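Local atomic coordinates of 6-phospho-beta-glucosidase BglT (Thermotoga maritima, PDB entry 1UP7), a protein that hydrolyses cellobiose 6'-phosphate to glucose 6-phosphate and glucose, with NAD+ and a manganese ion as cofactors. Residues 150-155 and 318-323; 97-102 and 403-408; 176-181 and 206-211; 368-373 and 383-388. All coordinates share one frame; numbering follows the deposited sequence.

Contacts 1, 2 and 4 form a connected group, while contact 3 lies apart. Contact 4 is the middle member: Ile372 CG2 packs on Tyr154 CG of contact 1 at 3.6 Å, and Leu384 CD1 meets Leu403 CD2 of contact 2, also at 3.6 Å. The centres of contacts 1 and 4 are about 18 Å apart, those of contacts 2 and 4 about 15 Å. Contact 3 is about 43 Å, centre to centre, from contact 2, on the opposite side of the chain's centre. None of the four includes a residue of the glucose 6-phosphate pocket or a manganese ligand. Contacts 1 and 3 each join the NAD-binding Rossmann part to the C-terminal part.

Contact 1 (150-155 and 318-323); sequences FVRNYL and NTRNNG
Arg320 takes hold of Asn153 side-on, giving both NE (2.8 Å) and NH2 (3.1 Å) to the single acceptor Asn153 OD1. Amide and guanidinium are nearly coplanar, 8° apart, and both donors lie in the carbonyl plane. The other end of the amide is used as well: Asn153 ND2 donates to Glu149 and to the backbone O of Asp331. Arg152, bent at chi2 and chi3, carries its NH1 to Thr319 OG1 in a weak bond of 3.3 Å. A water accepts from Arg152 NH1 at 3.0 Å and donates to Asn318 O at 2.9 Å. The two guanidinium groups come close, Arg152 NH2 to Arg320 NH1 3.8 Å, with their planes 42° apart. A leucine in place of Arg320 would probably leave Asn153 OD1 without either donor, the amide then held through its ND2 side. Helix 144-155, the connecting helix of the beta-alpha-beta crossover between strands 136-139 and 160-162 of the Rossmann fold, is thereby tied to strand 313-320 of an antiparallel sheet.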
loop_
_atom_site.group_PDB
_atom_site.type_symbol
_atom_site.label_atom_id
_atom_site.label_comp_id
_atom_site.label_asym_id
_atom_site.label_seq_id
_atom_site.Cartn_x
_atom_site.Cartn_y
_atom_site.Cartn_z
ATOM N N PHE A 150 -2.223 -9.453 -19.203
ATOM C CA PHE A 150 -3.125 -8.793 -20.119
ATOM C C PHE A 150 -4.601 -9.161 -19.870
ATOM O O PHE A 150 -5.454 -8.258 -19.745
ATOM C CB PHE A 150 -2.694 -9.117 -21.545
ATOM C CG PHE A 150 -3.656 -8.675 -22.611
ATOM C CD1 PHE A 150 -3.893 -7.320 -22.842
ATOM C CD2 PHE A 150 -4.275 -9.626 -23.427
ATOM C CE1 PHE A 150 -4.756 -6.901 -23.885
ATOM C CE2 PHE A 150 -5.128 -9.239 -24.446
ATOM C CZ PHE A 150 -5.367 -7.869 -24.692
ATOM N N VAL A 151 -4.898 -10.458 -19.770
ATOM C CA VAL A 151 -6.263 -10.889 -19.539
ATOM C C VAL A 151 -6.811 -10.512 -18.154
ATOM O O VAL A 151 -7.949 -10.017 -18.053
ATOM C CB VAL A 151 -6.469 -12.390 -19.754
ATOM C CG1 VAL A 151 -7.953 -12.762 -19.453
ATOM C CG2 VAL A 151 -6.061 -12.801 -21.179
ATOM N N ARG A 152 -6.029 -10.721 -17.105
ATOM C CA ARG A 152 -6.493 -10.395 -15.746
ATOM C C ARG A 152 -6.668 -8.899 -15.509
ATOM O O ARG A 152 -7.658 -8.479 -14.904
ATOM C CB ARG A 152 -5.526 -10.943 -14.695
ATOM C CG ARG A 152 -5.528 -12.446 -14.618
ATOM C CD ARG A 152 -6.867 -13.063 -14.261
ATOM N NE ARG A 152 -7.456 -12.453 -13.073
ATOM C CZ ARG A 152 -7.211 -12.836 -11.819
ATOM N NH1 ARG A 152 -6.369 -13.820 -11.543
ATOM N NH2 ARG A 152 -7.809 -12.215 -10.829
ATOM N N ASN A 153 -5.711 -8.102 -15.988
ATOM C CA ASN A 153 -5.667 -6.689 -15.626
ATOM C C ASN A 153 -6.203 -5.713 -16.661
ATOM O O ASN A 153 -6.481 -4.569 -16.345
ATOM C CB ASN A 153 -4.242 -6.320 -15.170
ATOM C CG ASN A 153 -3.911 -6.924 -13.810
ATOM O OD1 ASN A 153 -4.810 -7.166 -13.002
ATOM N ND2 ASN A 153 -2.636 -7.187 -13.564
ATOM N N TYR A 154 -6.350 -6.152 -17.901
ATOM C CA TYR A 154 -6.827 -5.255 -18.943
ATOM C C TYR A 154 -8.140 -5.748 -19.550
ATOM O O TYR A 154 -9.045 -4.964 -19.715
ATOM C CB TYR A 154 -5.751 -5.014 -20.001
ATOM C CG TYR A 154 -4.529 -4.328 -19.431
ATOM C CD1 TYR A 154 -3.575 -5.064 -18.734
ATOM C CD2 TYR A 154 -4.363 -2.928 -19.540
ATOM C CE1 TYR A 154 -2.463 -4.457 -18.182
ATOM C CE2 TYR A 154 -3.251 -2.308 -18.985
ATOM C CZ TYR A 154 -2.309 -3.084 -18.311
ATOM O OH TYR A 154 -1.189 -2.526 -17.784
ATOM N N LEU A 155 -8.266 -7.053 -19.848
ATOM C CA LEU A 155 -9.596 -7.592 -20.216
ATOM C C LEU A 155 -10.462 -7.874 -18.987
ATOM O O LEU A 155 -11.674 -7.976 -19.097
ATOM C CB LEU A 155 -9.494 -8.836 -21.092
ATOM C CG LEU A 155 -8.477 -8.773 -22.246
ATOM C CD1 LEU A 155 -8.537 -10.078 -22.991
ATOM C CD2 LEU A 155 -8.709 -7.579 -23.221
ATOM N N ASN A 318 0.118 -18.755 -12.681
ATOM C CA ASN A 318 0.182 -17.300 -12.926
ATOM C C ASN A 318 -1.128 -16.633 -12.599
ATOM O O ASN A 318 -2.168 -16.970 -13.171
ATOM C CB ASN A 318 0.561 -16.941 -14.364
ATOM C CG ASN A 318 1.952 -17.348 -14.699
ATOM O OD1 ASN A 318 2.886 -16.537 -14.714
ATOM N ND2 ASN A 318 2.121 -18.629 -14.943
ATOM N N THR A 319 -1.065 -15.665 -11.691
ATOM C CA THR A 319 -2.245 -15.045 -11.130
ATOM C C THR A 319 -1.828 -13.765 -10.397
ATOM O O THR A 319 -0.618 -13.526 -10.218
ATOM C CB THR A 319 -2.923 -16.055 -10.195
ATOM O OG1 THR A 319 -4.218 -15.569 -9.846
ATOM C CG2 THR A 319 -2.189 -16.159 -8.858
ATOM N N ARG A 320 -2.808 -12.945 -9.994
ATOM C CA ARG A 320 -2.507 -11.722 -9.239
ATOM C C ARG A 320 -1.854 -12.023 -7.913
ATOM O O ARG A 320 -2.296 -12.896 -7.200
ATOM C CB ARG A 320 -3.754 -10.902 -8.968
ATOM C CG ARG A 320 -4.337 -10.173 -10.155
ATOM C CD ARG A 320 -5.507 -9.273 -9.750
ATOM N NE ARG A 320 -6.056 -8.540 -10.875
ATOM C CZ ARG A 320 -7.339 -8.180 -10.969
ATOM N NH1 ARG A 320 -8.190 -8.483 -10.012
ATOM N NH2 ARG A 320 -7.773 -7.488 -12.011
ATOM N N ASN A 321 -0.806 -11.274 -7.594
ATOM C CA ASN A 321 -0.055 -11.382 -6.355
ATOM C C ASN A 321 -0.981 -11.502 -5.144
ATOM O O ASN A 321 -0.880 -12.474 -4.379
ATOM C CB ASN A 321 0.860 -10.156 -6.265
ATOM C CG ASN A 321 1.732 -10.110 -5.003
ATOM O OD1 ASN A 321 2.002 -11.135 -4.347
ATOM N ND2 ASN A 321 2.207 -8.896 -4.681
ATOM N N ASN A 322 -1.888 -10.528 -4.995
ATOM C CA ASN A 322 -2.761 -10.419 -3.826
ATOM C C ASN A 322 -2.096 -10.760 -2.487
ATOM O O ASN A 322 -2.630 -11.574 -1.714
ATOM C CB ASN A 322 -3.999 -11.316 -4.010
ATOM C CG ASN A 322 -4.955 -10.828 -5.116
ATOM O OD1 ASN A 322 -5.794 -11.577 -5.556
ATOM N ND2 ASN A 322 -4.845 -9.581 -5.527
ATOM N N GLY A 323 -0.936 -10.181 -2.194
ATOM C CA GLY A 323 -0.338 -10.394 -0.877
ATOM C C GLY A 323 0.531 -11.636 -0.705
ATOM O O GLY A 323 1.060 -11.891 0.369
HETATM O O HOH W 1 -4.900 -15.894 -13.137
#

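Contact 2 (97-102 and 403-408); sequences LKYGLI and LEEILE
Lys98 and Tyr99, neighbours in a loop, converge on the one carboxylate of Glu405. The lysine comes from the direction opposite to the glutamate, so that the two side chains meet at their charged ends. Its ammonium sits in the fork of the carboxylate and bridges both oxygens, Lys98 NZ to Glu405 OE1 at 3.0 Å and Lys98 NZ to Glu405 OE2 at 3.1 Å, each through the syn lone pair. Bends at chi3 (73°) and chi4 (62°) turn the end of the lysine chain in to the carboxylate, and its CE rests 3.5 Å from Glu405 OE1. Tyr99 arrives at a slant, its ring plane 42° from that of the carboxylate. Its hydroxyl donates to Glu405 OE1 over 2.7 Å, using the anti lone pair, and this oxygen lies near the ring plane, at the edge, where Tyr99 CE2 is 3.3 Å away. Glu405 OE1 thus takes two donors from different sides. Lys98 NZ also has a weak bond to Ile95 O on its own side of the contact. The bonds to Glu405, and the packing of Tyr99 on Leu402, Asp398 and Asp401, join the loop after helix 85-94 to helix 396-409. A protonated amine and a hydroxyl on the same carboxylate probably favour its ionised form, although the salt bridge lies at the surface, where solvent would weaken its pull.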
loop_
_atom_site.group_PDB
_atom_site.type_symbol
_atom_site.label_atom_id
_atom_site.label_comp_id
_atom_site.label_asym_id
_atom_site.label_seq_id
_atom_site.Cartn_x
_atom_site.Cartn_y
_atom_site.Cartn_z
ATOM N N LEU A 97 18.687 -10.960 -33.814
ATOM C CA LEU A 97 20.077 -11.414 -33.846
ATOM C C LEU A 97 21.021 -10.423 -34.534
ATOM O O LEU A 97 22.052 -10.084 -33.989
ATOM C CB LEU A 97 20.141 -12.781 -34.504
ATOM C CG LEU A 97 20.123 -14.043 -33.631
ATOM C CD1 LEU A 97 19.671 -13.854 -32.197
ATOM C CD2 LEU A 97 19.436 -15.227 -34.299
ATOM N N LYS A 98 20.643 -9.932 -35.717
ATOM C CA LYS A 98 21.456 -8.948 -36.437
ATOM C C LYS A 98 21.746 -7.660 -35.658
ATOM O O LYS A 98 22.694 -6.951 -35.972
ATOM C CB LYS A 98 20.847 -8.595 -37.798
ATOM C CG LYS A 98 19.569 -7.785 -37.704
ATOM C CD LYS A 98 19.008 -7.405 -39.078
ATOM C CE LYS A 98 18.374 -8.578 -39.819
ATOM N NZ LYS A 98 17.222 -9.153 -39.128
ATOM N N TYR A 99 20.928 -7.363 -34.662
ATOM C CA TYR A 99 21.114 -6.193 -33.812
ATOM C C TYR A 99 21.983 -6.447 -32.599
ATOM O O TYR A 99 22.190 -5.540 -31.802
ATOM C CB TYR A 99 19.755 -5.657 -33.347
ATOM C CG TYR A 99 18.836 -5.303 -34.470
ATOM C CD1 TYR A 99 18.841 -4.027 -35.030
ATOM C CD2 TYR A 99 17.949 -6.251 -34.994
ATOM C CE1 TYR A 99 17.957 -3.694 -36.080
ATOM C CE2 TYR A 99 17.084 -5.946 -36.036
ATOM C CZ TYR A 99 17.090 -4.665 -36.576
ATOM O OH TYR A 99 16.231 -4.353 -37.619
ATOM N N GLY A 100 22.498 -7.667 -32.454
ATOM C CA GLY A 100 23.267 -8.060 -31.285
ATOM C C GLY A 100 22.382 -8.328 -30.075
ATOM O O GLY A 100 22.801 -8.182 -28.945
ATOM N N LEU A 101 21.133 -8.688 -30.328
ATOM C CA LEU A 101 20.141 -8.861 -29.276
ATOM C C LEU A 101 19.774 -10.324 -29.161
ATOM O O LEU A 101 19.793 -11.044 -30.172
ATOM C CB LEU A 101 18.892 -8.066 -29.641
ATOM C CG LEU A 101 18.692 -6.617 -29.135
ATOM C CD1 LEU A 101 19.894 -5.957 -28.376
ATOM C CD2 LEU A 101 18.080 -5.684 -30.205
ATOM N N ILE A 102 19.421 -10.753 -27.949
ATOM C CA ILE A 102 18.903 -12.085 -27.716
ATOM C C ILE A 102 17.655 -12.334 -28.564
ATOM O O ILE A 102 16.711 -11.529 -28.583
ATOM C CB ILE A 102 18.560 -12.272 -26.226
ATOM C CG1 ILE A 102 19.845 -12.311 -25.371
ATOM C CG2 ILE A 102 17.683 -13.547 -26.054
ATOM C CD1 ILE A 102 20.677 -13.462 -25.720
ATOM N N LEU A 403 11.890 -2.326 -34.605
ATOM C CA LEU A 403 10.421 -2.295 -34.573
ATOM C C LEU A 403 9.812 -2.430 -35.966
ATOM O O LEU A 403 8.851 -3.162 -36.150
ATOM C CB LEU A 403 9.854 -1.053 -33.852
ATOM C CG LEU A 403 8.291 -0.987 -33.721
ATOM C CD1 LEU A 403 7.626 -2.163 -32.969
ATOM C CD2 LEU A 403 7.794 0.311 -33.120
ATOM N N GLU A 404 10.402 -1.749 -36.942
ATOM C CA GLU A 404 9.934 -1.796 -38.320
ATOM C C GLU A 404 10.015 -3.191 -38.879
ATOM O O GLU A 404 9.080 -3.628 -39.531
ATOM C CB GLU A 404 10.752 -0.854 -39.201
ATOM C CG GLU A 404 9.983 0.363 -39.638
ATOM C CD GLU A 404 10.518 1.642 -39.021
ATOM O OE1 GLU A 404 11.501 2.236 -39.603
ATOM O OE2 GLU A 404 9.932 2.043 -37.964
ATOM N N GLU A 405 11.132 -3.882 -38.630
ATOM C CA GLU A 405 11.298 -5.259 -39.069
ATOM C C GLU A 405 10.240 -6.169 -38.451
ATOM O O GLU A 405 9.617 -6.991 -39.144
ATOM C CB GLU A 405 12.673 -5.770 -38.701
ATOM C CG GLU A 405 13.572 -5.918 -39.904
ATOM C CD GLU A 405 14.653 -6.953 -39.679
ATOM O OE1 GLU A 405 15.531 -6.696 -38.850
ATOM O OE2 GLU A 405 14.617 -8.004 -40.329
ATOM N N ILE A 406 10.032 -6.009 -37.146
ATOM C CA ILE A 406 9.062 -6.809 -36.426
ATOM C C ILE A 406 7.637 -6.570 -36.976
ATOM O O ILE A 406 6.881 -7.528 -37.197
ATOM C CB ILE A 406 9.081 -6.485 -34.920
ATOM C CG1 ILE A 406 10.350 -7.022 -34.231
ATOM C CG2 ILE A 406 7.773 -6.986 -34.236
ATOM C CD1 ILE A 406 10.561 -6.366 -32.834
ATOM N N LEU A 407 7.257 -5.303 -37.168
ATOM C CA LEU A 407 5.912 -4.990 -37.695
ATOM C C LEU A 407 5.713 -5.476 -39.117
ATOM O O LEU A 407 4.610 -5.953 -39.480
ATOM C CB LEU A 407 5.552 -3.500 -37.606
ATOM C CG LEU A 407 5.550 -2.935 -36.185
ATOM C CD1 LEU A 407 5.341 -1.424 -36.234
ATOM C CD2 LEU A 407 4.508 -3.652 -35.299
ATOM N N GLU A 408 6.763 -5.387 -39.935
ATOM C CA GLU A 408 6.614 -5.934 -41.283
ATOM C C GLU A 408 6.468 -7.471 -41.250
ATOM O O GLU A 408 5.614 -8.016 -41.953
ATOM C CB GLU A 408 7.714 -5.440 -42.224
ATOM C CG GLU A 408 7.559 -5.904 -43.666
ATOM C CD GLU A 408 6.278 -5.389 -44.333
ATOM O OE1 GLU A 408 5.639 -4.437 -43.802
ATOM O OE2 GLU A 408 5.894 -5.925 -45.417
#

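Contact 3 (176-181 and 206-211); sequences EMFSAR and EDVTEK
Phe178 has CG anti to its carbonyl carbon (chi1 -67°), which sets the end of the ring against Val208, and the valine, with CG1 likewise anti to its own carbonyl carbon, turns its branched end to meet it. The two side chains approach from opposite directions. Phe178 CZ comes to 3.5 Å from Val208 CB, while CG1 of Val208 sits 3.8 Å from Phe178 CE1 and CG2 of Val208 3.9 Å from Phe178 CE2, so the far end of the ring rests on the branch point of the valine, with one methyl near each of its flanking carbons. At the ring's edge the aliphatic chain of Lys211 adds its CD, 4.1 Å from Phe178 CE1, before its NZ forms a salt bridge with Glu206 OE2 at 2.8 Å. Val203 and Val212 extend the apolar cluster. Both backbones change course here: a Schellman motif with Ser179 at C-prime ends helix 166-177, and an Asx turn, Asp207 OD1 to Thr209 N at 3.1 Å, leads into helix 209-216. Replacing Phe178 by an alanine would probably open a gap against Val208 and take away the ring edge that Lys211 CD rests on. The cohesion across the segments is therefore apolar, while the Lys211-Glu206 ion pair lies within 206-211.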
loop_
_atom_site.group_PDB
_atom_site.type_symbol
_atom_site.label_atom_id
_atom_site.label_comp_id
_atom_site.label_asym_id
_atom_site.label_seq_id
_atom_site.Cartn_x
_atom_site.Cartn_y
_atom_site.Cartn_z
ATOM N N GLU A 176 12.071 -36.403 -6.691
ATOM C CA GLU A 176 12.999 -37.495 -7.048
ATOM C C GLU A 176 14.208 -37.522 -6.124
ATOM O O GLU A 176 14.608 -38.579 -5.654
ATOM C CB GLU A 176 13.460 -37.330 -8.506
ATOM C CG GLU A 176 13.077 -38.485 -9.431
ATOM C CD GLU A 176 12.175 -38.043 -10.567
ATOM O OE1 GLU A 176 12.503 -37.026 -11.247
ATOM O OE2 GLU A 176 11.130 -38.703 -10.788
ATOM N N MET A 177 14.781 -36.349 -5.862
ATOM C CA MET A 177 15.943 -36.211 -4.973
ATOM C C MET A 177 15.693 -36.857 -3.609
ATOM O O MET A 177 16.574 -37.490 -3.023
ATOM C CB MET A 177 16.178 -34.726 -4.694
ATOM C CG MET A 177 17.211 -34.009 -5.538
ATOM S SD MET A 177 17.693 -32.504 -4.639
ATOM C CE MET A 177 18.612 -33.213 -3.286
ATOM N N PHE A 178 14.491 -36.650 -3.079
ATOM C CA PHE A 178 14.178 -37.028 -1.696
ATOM C C PHE A 178 13.237 -38.225 -1.599
ATOM O O PHE A 178 12.765 -38.545 -0.510
ATOM C CB PHE A 178 13.554 -35.839 -0.918
ATOM C CG PHE A 178 14.500 -34.698 -0.689
ATOM C CD1 PHE A 178 15.366 -34.711 0.405
ATOM C CD2 PHE A 178 14.554 -33.631 -1.586
ATOM C CE1 PHE A 178 16.273 -33.675 0.617
ATOM C CE2 PHE A 178 15.466 -32.585 -1.380
ATOM C CZ PHE A 178 16.335 -32.616 -0.277
ATOM N N SER A 179 12.949 -38.887 -2.719
ATOM C CA SER A 179 12.122 -40.103 -2.707
ATOM C C SER A 179 10.709 -39.827 -2.156
ATOM O O SER A 179 10.152 -40.625 -1.375
ATOM C CB SER A 179 12.798 -41.244 -1.903
ATOM O OG SER A 179 14.086 -41.556 -2.427
ATOM N N ALA A 180 10.143 -38.701 -2.579
ATOM C CA ALA A 180 8.878 -38.234 -2.041
ATOM C C ALA A 180 7.879 -38.034 -3.175
ATOM O O ALA A 180 8.241 -38.115 -4.345
ATOM C CB ALA A 180 9.090 -36.910 -1.263
ATOM N N ARG A 181 6.623 -37.781 -2.827
ATOM C CA ARG A 181 5.605 -37.392 -3.804
ATOM C C ARG A 181 5.647 -35.904 -4.118
ATOM O O ARG A 181 6.168 -35.092 -3.342
ATOM C CB ARG A 181 4.202 -37.724 -3.289
ATOM C CG ARG A 181 3.921 -39.197 -3.075
ATOM C CD ARG A 181 2.568 -39.465 -2.394
ATOM N NE ARG A 181 2.517 -38.940 -1.017
ATOM C CZ ARG A 181 1.475 -38.294 -0.478
ATOM N NH1 ARG A 181 0.367 -38.091 -1.189
ATOM N NH2 ARG A 181 1.540 -37.850 0.780
ATOM N N GLU A 206 10.125 -30.607 6.198
ATOM C CA GLU A 206 11.510 -30.263 6.512
ATOM C C GLU A 206 12.060 -29.241 5.501
ATOM O O GLU A 206 11.887 -29.399 4.295
ATOM C CB GLU A 206 12.421 -31.501 6.605
ATOM C CG GLU A 206 13.871 -31.098 6.894
ATOM C CD GLU A 206 14.893 -32.240 6.840
ATOM O OE1 GLU A 206 14.485 -33.429 6.768
ATOM O OE2 GLU A 206 16.118 -31.929 6.869
ATOM N N ASP A 207 12.710 -28.205 6.030
ATOM C CA ASP A 207 13.509 -27.269 5.257
ATOM C C ASP A 207 14.790 -27.959 4.750
ATOM O O ASP A 207 15.708 -28.258 5.519
ATOM C CB ASP A 207 13.824 -26.035 6.114
ATOM C CG ASP A 207 14.432 -24.893 5.309
ATOM O OD1 ASP A 207 14.960 -25.125 4.198
ATOM O OD2 ASP A 207 14.450 -23.716 5.723
ATOM N N VAL A 208 14.826 -28.200 3.443
ATOM C CA VAL A 208 15.920 -28.906 2.785
ATOM C C VAL A 208 16.626 -27.998 1.796
ATOM O O VAL A 208 17.405 -28.473 0.956
ATOM C CB VAL A 208 15.385 -30.143 2.066
ATOM C CG1 VAL A 208 14.876 -31.158 3.083
ATOM C CG2 VAL A 208 14.267 -29.758 1.068
ATOM N N THR A 209 16.350 -26.696 1.904
ATOM C CA THR A 209 16.942 -25.677 1.029
ATOM C C THR A 209 18.475 -25.834 0.847
ATOM O O THR A 209 18.944 -25.882 -0.298
ATOM C CB THR A 209 16.575 -24.256 1.535
ATOM O OG1 THR A 209 15.166 -24.188 1.761
ATOM C CG2 THR A 209 16.827 -23.195 0.457
ATOM N N GLU A 210 19.207 -25.937 1.964
ATOM C CA GLU A 210 20.659 -26.084 1.964
ATOM C C GLU A 210 21.082 -27.304 1.155
ATOM O O GLU A 210 21.963 -27.211 0.290
ATOM C CB GLU A 210 21.217 -26.209 3.410
ATOM C CG GLU A 210 21.576 -24.891 4.115
ATOM C CD GLU A 210 22.005 -23.775 3.154
ATOM O OE1 GLU A 210 23.123 -23.834 2.563
ATOM O OE2 GLU A 210 21.213 -22.822 2.977
ATOM N N LYS A 211 20.441 -28.434 1.448
ATOM C CA LYS A 211 20.695 -29.710 0.784
ATOM C C LYS A 211 20.502 -29.606 -0.717
ATOM O O LYS A 211 21.248 -30.200 -1.479
ATOM C CB LYS A 211 19.743 -30.767 1.327
ATOM C CG LYS A 211 20.241 -31.489 2.531
ATOM C CD LYS A 211 19.110 -32.295 3.184
ATOM C CE LYS A 211 19.540 -32.799 4.544
ATOM N NZ LYS A 211 18.395 -32.690 5.483
#

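Contact 4 (368-373 and 383-388); sequences ERLTIE and ALKALL
Ala386 fits its methyl against the backbone and side chains of Leu370 and Thr371. Among the van der Waals contacts, Ala386 CB lies 3.7 Å from Leu370 CB and 3.6 Å from the backbone carbon Leu370 C, the CA atoms of Leu370 and Ala386 being 4.9 Å apart, with only a methyl to fit between the backbones. The small side chain lets the helix axes come within 8.1 Å. Further out, Leu370 CD2 touches Lys385 CE at 3.8 Å, the leucine crossing the lysine at about a right angle. The two segments run antiparallel, at 164°, and belong to helices 355-376 and 380-389, which a short turn joins into an alpha-alpha hairpin of the C-terminal part. Polar groups take a different course. Thr371 OG1 sits 3.4 Å from Ala386 CB, but its hydrogen bond goes back to Tyr367 O within its own helix. Lys385 is extended throughout, with CG anti to the backbone N (chi1 -175°); this carries NZ past the leucine to a salt bridge with Asp354 of the third subunit. Contacts between subunits continue beside it: Phe356 of that subunit packs on Lys385 and Leu388, and its His355 packs on Leu370.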
loop_
_atom_site.group_PDB
_atom_site.type_symbol
_atom_site.label_atom_id
_atom_site.label_comp_id
_atom_site.label_asym_id
_atom_site.label_seq_id
_atom_site.Cartn_x
_atom_site.Cartn_y
_atom_site.Cartn_z
ATOM N N GLU A 368 6.032 -5.290 -19.540
ATOM C CA GLU A 368 4.801 -5.982 -19.898
ATOM C C GLU A 368 3.636 -5.025 -20.096
ATOM O O GLU A 368 2.890 -5.146 -21.079
ATOM C CB GLU A 368 4.413 -7.039 -18.855
ATOM C CG GLU A 368 5.203 -8.350 -18.896
ATOM C CD GLU A 368 4.701 -9.333 -17.841
ATOM O OE1 GLU A 368 4.024 -8.886 -16.867
ATOM O OE2 GLU A 368 4.976 -10.554 -17.966
ATOM N N ARG A 369 3.460 -4.096 -19.155
ATOM C CA ARG A 369 2.331 -3.173 -19.205
ATOM C C ARG A 369 2.525 -2.141 -20.312
ATOM O O ARG A 369 1.539 -1.736 -20.950
ATOM C CB ARG A 369 1.977 -2.516 -17.842
ATOM C CG ARG A 369 2.172 -3.413 -16.624
ATOM C CD ARG A 369 0.995 -3.704 -15.717
ATOM N NE ARG A 369 1.224 -3.121 -14.416
ATOM C CZ ARG A 369 0.800 -3.570 -13.222
ATOM N NH1 ARG A 369 0.141 -4.693 -13.076
ATOM N NH2 ARG A 369 1.104 -2.854 -12.153
ATOM N N LEU A 370 3.769 -1.730 -20.564
ATOM C CA LEU A 370 4.028 -0.805 -21.661
ATOM C C LEU A 370 3.692 -1.486 -23.001
ATOM O O LEU A 370 3.160 -0.846 -23.922
ATOM C CB LEU A 370 5.493 -0.343 -21.674
ATOM C CG LEU A 370 5.890 0.733 -20.642
ATOM C CD1 LEU A 370 7.419 0.868 -20.566
ATOM C CD2 LEU A 370 5.194 2.093 -20.937
ATOM N N THR A 371 4.013 -2.773 -23.115
ATOM C CA THR A 371 3.675 -3.500 -24.321
ATOM C C THR A 371 2.148 -3.579 -24.523
ATOM O O THR A 371 1.646 -3.335 -25.626
ATOM C CB THR A 371 4.328 -4.890 -24.300
ATOM O OG1 THR A 371 5.764 -4.742 -24.299
ATOM C CG2 THR A 371 4.036 -5.629 -25.593
ATOM N N ILE A 372 1.428 -3.898 -23.452
ATOM C CA ILE A 372 -0.025 -4.003 -23.499
ATOM C C ILE A 372 -0.635 -2.644 -23.864
ATOM O O ILE A 372 -1.557 -2.562 -24.673
ATOM C CB ILE A 372 -0.568 -4.502 -22.150
ATOM C CG1 ILE A 372 -0.308 -6.023 -22.001
ATOM C CG2 ILE A 372 -1.991 -4.152 -22.026
ATOM C CD1 ILE A 372 -0.227 -6.498 -20.540
ATOM N N GLU A 373 -0.080 -1.581 -23.299
ATOM C CA GLU A 373 -0.571 -0.233 -23.561
ATOM C C GLU A 373 -0.362 0.136 -25.047
ATOM O O GLU A 373 -1.262 0.675 -25.700
ATOM C CB GLU A 373 0.083 0.785 -22.602
ATOM C CG GLU A 373 -0.635 0.863 -21.246
ATOM C CD GLU A 373 0.271 1.292 -20.072
ATOM O OE1 GLU A 373 1.361 1.918 -20.295
ATOM O OE2 GLU A 373 -0.124 0.984 -18.899
ATOM N N ALA A 383 4.952 1.412 -28.728
ATOM C CA ALA A 383 5.648 0.137 -28.900
ATOM C C ALA A 383 7.164 0.339 -28.833
ATOM O O ALA A 383 7.875 -0.468 -28.223
ATOM C CB ALA A 383 5.239 -0.548 -30.204
ATOM N N LEU A 384 7.645 1.431 -29.427
ATOM C CA LEU A 384 9.058 1.823 -29.308
ATOM C C LEU A 384 9.452 1.993 -27.831
ATOM O O LEU A 384 10.473 1.501 -27.399
ATOM C CB LEU A 384 9.268 3.158 -30.012
ATOM C CG LEU A 384 10.315 3.392 -31.081
ATOM C CD1 LEU A 384 10.653 2.148 -31.953
ATOM C CD2 LEU A 384 9.850 4.601 -31.937
ATOM N N LYS A 385 8.609 2.687 -27.080
ATOM C CA LYS A 385 8.791 2.886 -25.673
ATOM C C LYS A 385 8.807 1.558 -24.913
ATOM O O LYS A 385 9.677 1.371 -24.050
ATOM C CB LYS A 385 7.706 3.819 -25.125
ATOM C CG LYS A 385 7.812 4.229 -23.676
ATOM C CD LYS A 385 6.570 5.075 -23.373
ATOM C CE LYS A 385 6.600 5.529 -21.932
ATOM N NZ LYS A 385 5.512 6.423 -21.572
ATOM N N ALA A 386 7.892 0.638 -25.233
ATOM C CA ALA A 386 7.912 -0.690 -24.592
ATOM C C ALA A 386 9.204 -1.436 -24.907
ATOM O O ALA A 386 9.866 -1.989 -24.016
ATOM C CB ALA A 386 6.724 -1.526 -24.995
ATOM N N LEU A 387 9.584 -1.412 -26.178
ATOM C CA LEU A 387 10.753 -2.121 -26.643
ATOM C C LEU A 387 12.029 -1.628 -25.950
ATOM O O LEU A 387 12.870 -2.440 -25.506
ATOM C CB LEU A 387 10.814 -1.983 -28.156
ATOM C CG LEU A 387 11.553 -2.965 -29.039
ATOM C CD1 LEU A 387 11.320 -4.478 -28.710
ATOM C CD2 LEU A 387 11.195 -2.636 -30.503
ATOM N N LEU A 388 12.164 -0.302 -25.815
ATOM C CA LEU A 388 13.302 0.281 -25.081
ATOM C C LEU A 388 13.341 -0.036 -23.603
ATOM O O LEU A 388 14.419 0.034 -22.999
ATOM C CB LEU A 388 13.291 1.787 -25.212
ATOM C CG LEU A 388 13.654 2.409 -26.549
ATOM C CD1 LEU A 388 13.377 3.885 -26.428
ATOM C CD2 LEU A 388 15.138 2.113 -26.870
#